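Local coordinates for protein adenylyltransferase VopS (Vibrio parahaemolyticus, PDB 3LET) that transfers AMP from ATP to a threonine of host Rho GTPases, blocking their effector binding and so actin assembly in infected cells, at residues 134-147 with 261-274. Numbering follows the deposited sequence.
Sequences AQRHIEGLASTDLN and KDLGKHLFAGVIGY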
loop_
_atom_site.group_PDB
_atom_site.type_symbol
_atom_site.label_atom_id
_atom_site.label_comp_id
_atom_site.label_asym_id
_atom_site.label_seq_id
_atom_site.Cartn_x
_atom_site.Cartn_y
_atom_site.Cartn_z
ATOM N N ALA A 134 -7.866 -0.690 9.737
ATOM C CA ALA A 134 -7.116 -1.948 9.573
ATOM C C ALA A 134 -6.022 -1.995 10.625
ATOM O O ALA A 134 -5.761 -3.038 11.221
ATOM C CB ALA A 134 -6.513 -2.059 8.170
ATOM N N GLN A 135 -5.383 -0.854 10.866
ATOM C CA GLN A 135 -4.265 -0.776 11.776
ATOM C C GLN A 135 -4.693 -1.140 13.219
ATOM O O GLN A 135 -3.962 -1.835 13.928
ATOM C CB GLN A 135 -3.692 0.643 11.777
ATOM C CG GLN A 135 -2.431 0.789 12.593
ATOM C CD GLN A 135 -1.925 2.237 12.631
ATOM O OE1 GLN A 135 -2.716 3.177 12.645
ATOM N NE2 GLN A 135 -0.610 2.410 12.665
ATOM N N ARG A 136 -5.845 -0.650 13.655
ATOM C CA ARG A 136 -6.316 -1.015 15.020
ATOM C C ARG A 136 -6.363 -2.548 15.144
ATOM O O ARG A 136 -5.934 -3.137 16.157
ATOM C CB ARG A 136 -7.702 -0.434 15.318
ATOM C CG ARG A 136 -7.727 1.089 15.416
ATOM C CD ARG A 136 -9.157 1.701 15.419
ATOM N NE ARG A 136 -9.039 3.102 15.009
ATOM C CZ ARG A 136 -9.792 3.710 14.105
ATOM N NH1 ARG A 136 -10.810 3.087 13.535
ATOM N NH2 ARG A 136 -9.549 4.981 13.809
ATOM N N HIS A 137 -6.889 -3.210 14.121
ATOM C CA HIS A 137 -7.020 -4.658 14.194
ATOM C C HIS A 137 -5.647 -5.347 14.159
ATOM O O HIS A 137 -5.343 -6.226 14.970
ATOM C CB HIS A 137 -7.845 -5.213 13.046
ATOM C CG HIS A 137 -7.897 -6.709 13.054
ATOM N ND1 HIS A 137 -8.712 -7.413 13.918
ATOM C CD2 HIS A 137 -7.170 -7.637 12.386
ATOM C CE1 HIS A 137 -8.523 -8.708 13.743
ATOM N NE2 HIS A 137 -7.586 -8.872 12.825
ATOM N N ILE A 138 -4.834 -4.955 13.186
ATOM C CA ILE A 138 -3.568 -5.632 12.928
ATOM C C ILE A 138 -2.545 -5.396 14.033
ATOM O O ILE A 138 -1.966 -6.348 14.530
ATOM C CB ILE A 138 -3.021 -5.252 11.537
ATOM C CG1 ILE A 138 -3.981 -5.812 10.487
ATOM C CG2 ILE A 138 -1.622 -5.820 11.349
ATOM C CD1 ILE A 138 -3.812 -5.259 9.097
ATOM N N GLU A 139 -2.343 -4.149 14.445
ATOM C CA GLU A 139 -1.418 -3.857 15.537
ATOM C C GLU A 139 -1.980 -4.356 16.885
ATOM O O GLU A 139 -1.222 -4.655 17.800
ATOM C CB GLU A 139 -1.078 -2.365 15.574
ATOM C CG GLU A 139 -0.314 -1.933 14.312
ATOM C CD GLU A 139 0.268 -0.518 14.380
ATOM O OE1 GLU A 139 0.048 0.192 15.386
ATOM O OE2 GLU A 139 0.956 -0.118 13.414
ATOM N N GLY A 140 -3.299 -4.498 16.970
ATOM C CA GLY A 140 -3.940 -5.125 18.122
ATOM C C GLY A 140 -3.486 -6.563 18.386
ATOM O O GLY A 140 -3.624 -7.042 19.517
ATOM N N LEU A 141 -2.970 -7.267 17.367
ATOM C CA LEU A 141 -2.558 -8.660 17.531
ATOM C C LEU A 141 -1.323 -8.739 18.437
ATOM O O LEU A 141 -1.105 -9.721 19.133
ATOM C CB LEU A 141 -2.249 -9.313 16.171
ATOM C CG LEU A 141 -3.379 -9.377 15.148
ATOM C CD1 LEU A 141 -2.851 -9.851 13.785
ATOM C CD2 LEU A 141 -4.484 -10.299 15.654
ATOM N N ALA A 142 -0.515 -7.692 18.423
ATOM C CA ALA A 142 0.670 -7.644 19.272
ATOM C C ALA A 142 0.325 -7.709 20.765
ATOM O O ALA A 142 1.203 -7.968 21.592
ATOM C CB ALA A 142 1.485 -6.393 18.957
ATOM N N SER A 143 -0.948 -7.510 21.107
ATOM C CA SER A 143 -1.399 -7.584 22.506
ATOM C C SER A 143 -2.443 -8.656 22.732
ATOM O O SER A 143 -3.212 -8.582 23.689
ATOM C CB SER A 143 -2.027 -6.255 22.940
ATOM O OG SER A 143 -1.178 -5.166 22.663
ATOM N N THR A 144 -2.500 -9.642 21.846
ATOM C CA THR A 144 -3.452 -10.733 21.990
ATOM C C THR A 144 -2.653 -12.014 22.163
ATOM O O THR A 144 -1.530 -12.086 21.668
ATOM C CB THR A 144 -4.329 -10.831 20.733
ATOM O OG1 THR A 144 -4.902 -9.547 20.462
ATOM C CG2 THR A 144 -5.435 -11.835 20.918
ATOM N N ASP A 145 -3.197 -13.015 22.867
ATOM C CA ASP A 145 -2.538 -14.319 22.953
ATOM C C ASP A 145 -2.777 -15.130 21.675
ATOM O O ASP A 145 -3.864 -15.684 21.460
ATOM C CB ASP A 145 -3.032 -15.104 24.180
ATOM C CG ASP A 145 -2.327 -16.452 24.344
ATOM O OD1 ASP A 145 -1.532 -16.838 23.459
ATOM O OD2 ASP A 145 -2.573 -17.134 25.367
ATOM N N LEU A 146 -1.760 -15.208 20.827
ATOM C CA LEU A 146 -1.895 -15.872 19.549
ATOM C C LEU A 146 -1.624 -17.371 19.656
ATOM O O LEU A 146 -1.441 -18.040 18.651
ATOM C CB LEU A 146 -0.944 -15.243 18.513
ATOM C CG LEU A 146 -1.063 -13.729 18.349
ATOM C CD1 LEU A 146 0.018 -13.234 17.397
ATOM C CD2 LEU A 146 -2.454 -13.322 17.836
ATOM N N ASN A 147 -1.613 -17.905 20.869
ATOM C CA ASN A 147 -1.377 -19.338 21.038
ATOM C C ASN A 147 -2.616 -20.045 21.559
ATOM O O ASN A 147 -2.615 -21.260 21.693
ATOM C CB ASN A 147 -0.203 -19.594 21.986
ATOM C CG ASN A 147 1.035 -18.808 21.610
ATOM O OD1 ASN A 147 1.469 -18.817 20.457
ATOM N ND2 ASN A 147 1.617 -18.122 22.590
ATOM N N LYS A 261 8.016 -17.437 16.981
ATOM C CA LYS A 261 6.938 -18.380 16.718
ATOM C C LYS A 261 5.664 -17.640 16.299
ATOM O O LYS A 261 4.723 -18.252 15.768
ATOM C CB LYS A 261 6.657 -19.262 17.944
ATOM C CG LYS A 261 6.006 -18.515 19.089
ATOM C CD LYS A 261 5.559 -19.454 20.208
ATOM C CE LYS A 261 4.435 -20.380 19.757
ATOM N NZ LYS A 261 4.020 -21.321 20.836
ATOM N N ASP A 262 5.614 -16.331 16.545
ATOM C CA ASP A 262 4.446 -15.532 16.142
ATOM C C ASP A 262 4.673 -14.644 14.904
ATOM O O ASP A 262 3.733 -14.014 14.413
ATOM C CB ASP A 262 3.993 -14.607 17.287
ATOM C CG ASP A 262 3.466 -15.374 18.508
ATOM O OD1 ASP A 262 2.994 -16.523 18.355
ATOM O OD2 ASP A 262 3.516 -14.810 19.622
ATOM N N LEU A 263 5.899 -14.574 14.416
ATOM C CA LEU A 263 6.197 -13.671 13.299
ATOM C C LEU A 263 5.356 -14.024 12.070
ATOM O O LEU A 263 4.858 -13.132 11.386
ATOM C CB LEU A 263 7.685 -13.709 12.956
ATOM C CG LEU A 263 8.096 -12.883 11.744
ATOM C CD1 LEU A 263 7.785 -11.410 12.000
ATOM C CD2 LEU A 263 9.561 -13.096 11.411
ATOM N N GLY A 264 5.203 -15.312 11.764
ATOM C CA GLY A 264 4.442 -15.677 10.582
ATOM C C GLY A 264 3.030 -15.108 10.628
ATOM O O GLY A 264 2.483 -14.646 9.631
ATOM N N LYS A 265 2.411 -15.182 11.800
ATOM C CA LYS A 265 1.048 -14.677 11.972
ATOM C C LYS A 265 0.960 -13.185 11.698
ATOM O O LYS A 265 -0.006 -12.716 11.093
ATOM C CB LYS A 265 0.553 -14.958 13.399
ATOM C CG LYS A 265 0.330 -16.431 13.618
ATOM C CD LYS A 265 -0.302 -16.685 14.985
ATOM C CE LYS A 265 0.215 -17.962 15.606
ATOM N NZ LYS A 265 -0.594 -19.087 15.151
ATOM N N HIS A 266 1.937 -12.444 12.198
ATOM C CA HIS A 266 1.940 -10.990 12.029
ATOM C C HIS A 266 2.183 -10.619 10.575
ATOM O O HIS A 266 1.628 -9.646 10.084
ATOM C CB HIS A 266 3.008 -10.337 12.904
ATOM C CG HIS A 266 2.652 -10.315 14.356
ATOM N ND1 HIS A 266 1.849 -9.337 14.900
ATOM C CD2 HIS A 266 2.968 -11.156 15.371
ATOM C CE1 HIS A 266 1.693 -9.569 16.195
ATOM N NE2 HIS A 266 2.364 -10.663 16.508
ATOM N N LEU A 267 3.011 -11.390 9.879
ATOM C CA LEU A 267 3.208 -11.124 8.453
ATOM C C LEU A 267 1.965 -11.434 7.634
ATOM O O LEU A 267 1.578 -10.668 6.761
ATOM C CB LEU A 267 4.413 -11.909 7.927
ATOM C CG LEU A 267 5.742 -11.411 8.540
ATOM C CD1 LEU A 267 6.851 -12.345 8.049
ATOM C CD2 LEU A 267 6.048 -9.941 8.147
ATOM N N PHE A 268 1.348 -12.568 7.917
ATOM C CA PHE A 268 0.098 -12.969 7.258
ATOM C C PHE A 268 -0.973 -11.894 7.469
ATOM O O PHE A 268 -1.651 -11.469 6.527
ATOM C CB PHE A 268 -0.359 -14.320 7.861
ATOM C CG PHE A 268 -1.714 -14.782 7.377
ATOM C CD1 PHE A 268 -1.822 -15.721 6.343
ATOM C CD2 PHE A 268 -2.876 -14.290 7.973
ATOM C CE1 PHE A 268 -3.026 -16.136 5.898
ATOM C CE2 PHE A 268 -4.106 -14.715 7.534
ATOM C CZ PHE A 268 -4.190 -15.634 6.478
ATOM N N ALA A 269 -1.140 -11.453 8.714
ATOM C CA ALA A 269 -2.154 -10.449 9.042
ATOM C C ALA A 269 -1.872 -9.145 8.306
ATOM O O ALA A 269 -2.785 -8.478 7.811
ATOM C CB ALA A 269 -2.170 -10.178 10.586
ATOM N N GLY A 270 -0.611 -8.746 8.294
ATOM C CA GLY A 270 -0.230 -7.481 7.686
ATOM C C GLY A 270 -0.456 -7.444 6.196
ATOM O O GLY A 270 -0.963 -6.452 5.646
ATOM N N VAL A 271 -0.036 -8.490 5.500
ATOM C CA VAL A 271 -0.189 -8.507 4.046
ATOM C C VAL A 271 -1.662 -8.506 3.657
ATOM O O VAL A 271 -2.093 -7.746 2.807
ATOM C CB VAL A 271 0.447 -9.768 3.412
ATOM C CG1 VAL A 271 0.136 -9.799 1.894
ATOM C CG2 VAL A 271 1.931 -9.770 3.668
ATOM N N ILE A 272 -2.449 -9.384 4.271
ATOM C CA ILE A 272 -3.803 -9.567 3.798
ATOM C C ILE A 272 -4.673 -8.467 4.382
ATOM O O ILE A 272 -5.534 -7.907 3.692
ATOM C CB ILE A 272 -4.365 -10.962 4.161
ATOM C CG1 ILE A 272 -3.589 -12.050 3.397
ATOM C CG2 ILE A 272 -5.843 -11.061 3.794
ATOM C CD1 ILE A 272 -3.790 -13.469 4.003
ATOM N N GLY A 273 -4.401 -8.124 5.629
ATOM C CA GLY A 273 -5.213 -7.162 6.369
ATOM C C GLY A 273 -5.087 -5.733 5.851
ATOM O O GLY A 273 -6.024 -4.945 5.938
ATOM N N TYR A 274 -3.909 -5.380 5.368
ATOM C CA TYR A 274 -3.695 -4.033 4.822
ATOM C C TYR A 274 -3.874 -4.039 3.303
ATOM O O TYR A 274 -3.871 -2.975 2.685
ATOM C CB TYR A 274 -2.281 -3.563 5.144
ATOM C CG TYR A 274 -2.055 -3.093 6.564
ATOM C CD1 TYR A 274 -2.941 -2.167 7.161
ATOM C CD2 TYR A 274 -0.932 -3.503 7.283
ATOM C CE1 TYR A 274 -2.722 -1.694 8.425
ATOM C CE2 TYR A 274 -0.708 -3.046 8.561
ATOM C CZ TYR A 274 -1.617 -2.136 9.124
ATOM O OH TYR A 274 -1.430 -1.664 10.381
HETATM O O HOH W 1 0.669 -6.576 14.313
HETATM O O HOH W 2 1.066 -1.641 11.290
HETATM O O HOH W 3 0.919 -14.172 21.550
#
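Ile138 drops its CD1 methyl onto the middle of the Tyr274 ring, 3.5 Å from the ring centroid and 2° off the normal, a nearly ideal CH-pi contact. Its CG1 stands anti to the carbonyl carbon (chi1 -66°), which carries CD1 down into a hole formed by Ala269, Gly270, Gly273 and Tyr274. Gly273 has no side chain, and Ile138 CD1 rests on its backbone, 3.5 Å from Gly273 C. The packing is reciprocal knobs-into-holes: Tyr274 in turn lies among Ala134, Gln135, Ile138 and Glu139, with Ala134 CB 3.7 Å from Tyr274 CD1. Beyond the ring, Tyr274 OH shares water 2 with Glu139 OE2, the water giving a proton to the carboxylate, while Gln135 NE2 reaches the same oxygen from above the carboxylate plane, 3.1 Å away.

Three residues on from Ile138, Leu141 CD1 presses on Ala269 CB at 3.3 Å, a pair closer than usual van der Waals contact. His266 sets its ring edge toward Ala142 N, and its ND1 is bridged through water 1 to Ile138 O. Farther along the chain, Asp145 OD1 accepts from Asn147 N in an Asx turn, and Leu146 crosses His266 at about a right angle, with Leu146 CD1 3.6 Å from His266 NE2. The CD and CE carbons of Lys265 touch Leu146, CD lying 3.9 Å from Leu146 CB, and its ammonium goes to Tyr151 O.

The helices run nearly antiparallel (168°), joining the C-terminal part of the long helix 113-139 to helix 260-274 of the Fic domain. No direct hydrogen bond spans the two segments: apolar shape-fitting holds them together, with waters linking the polar groups.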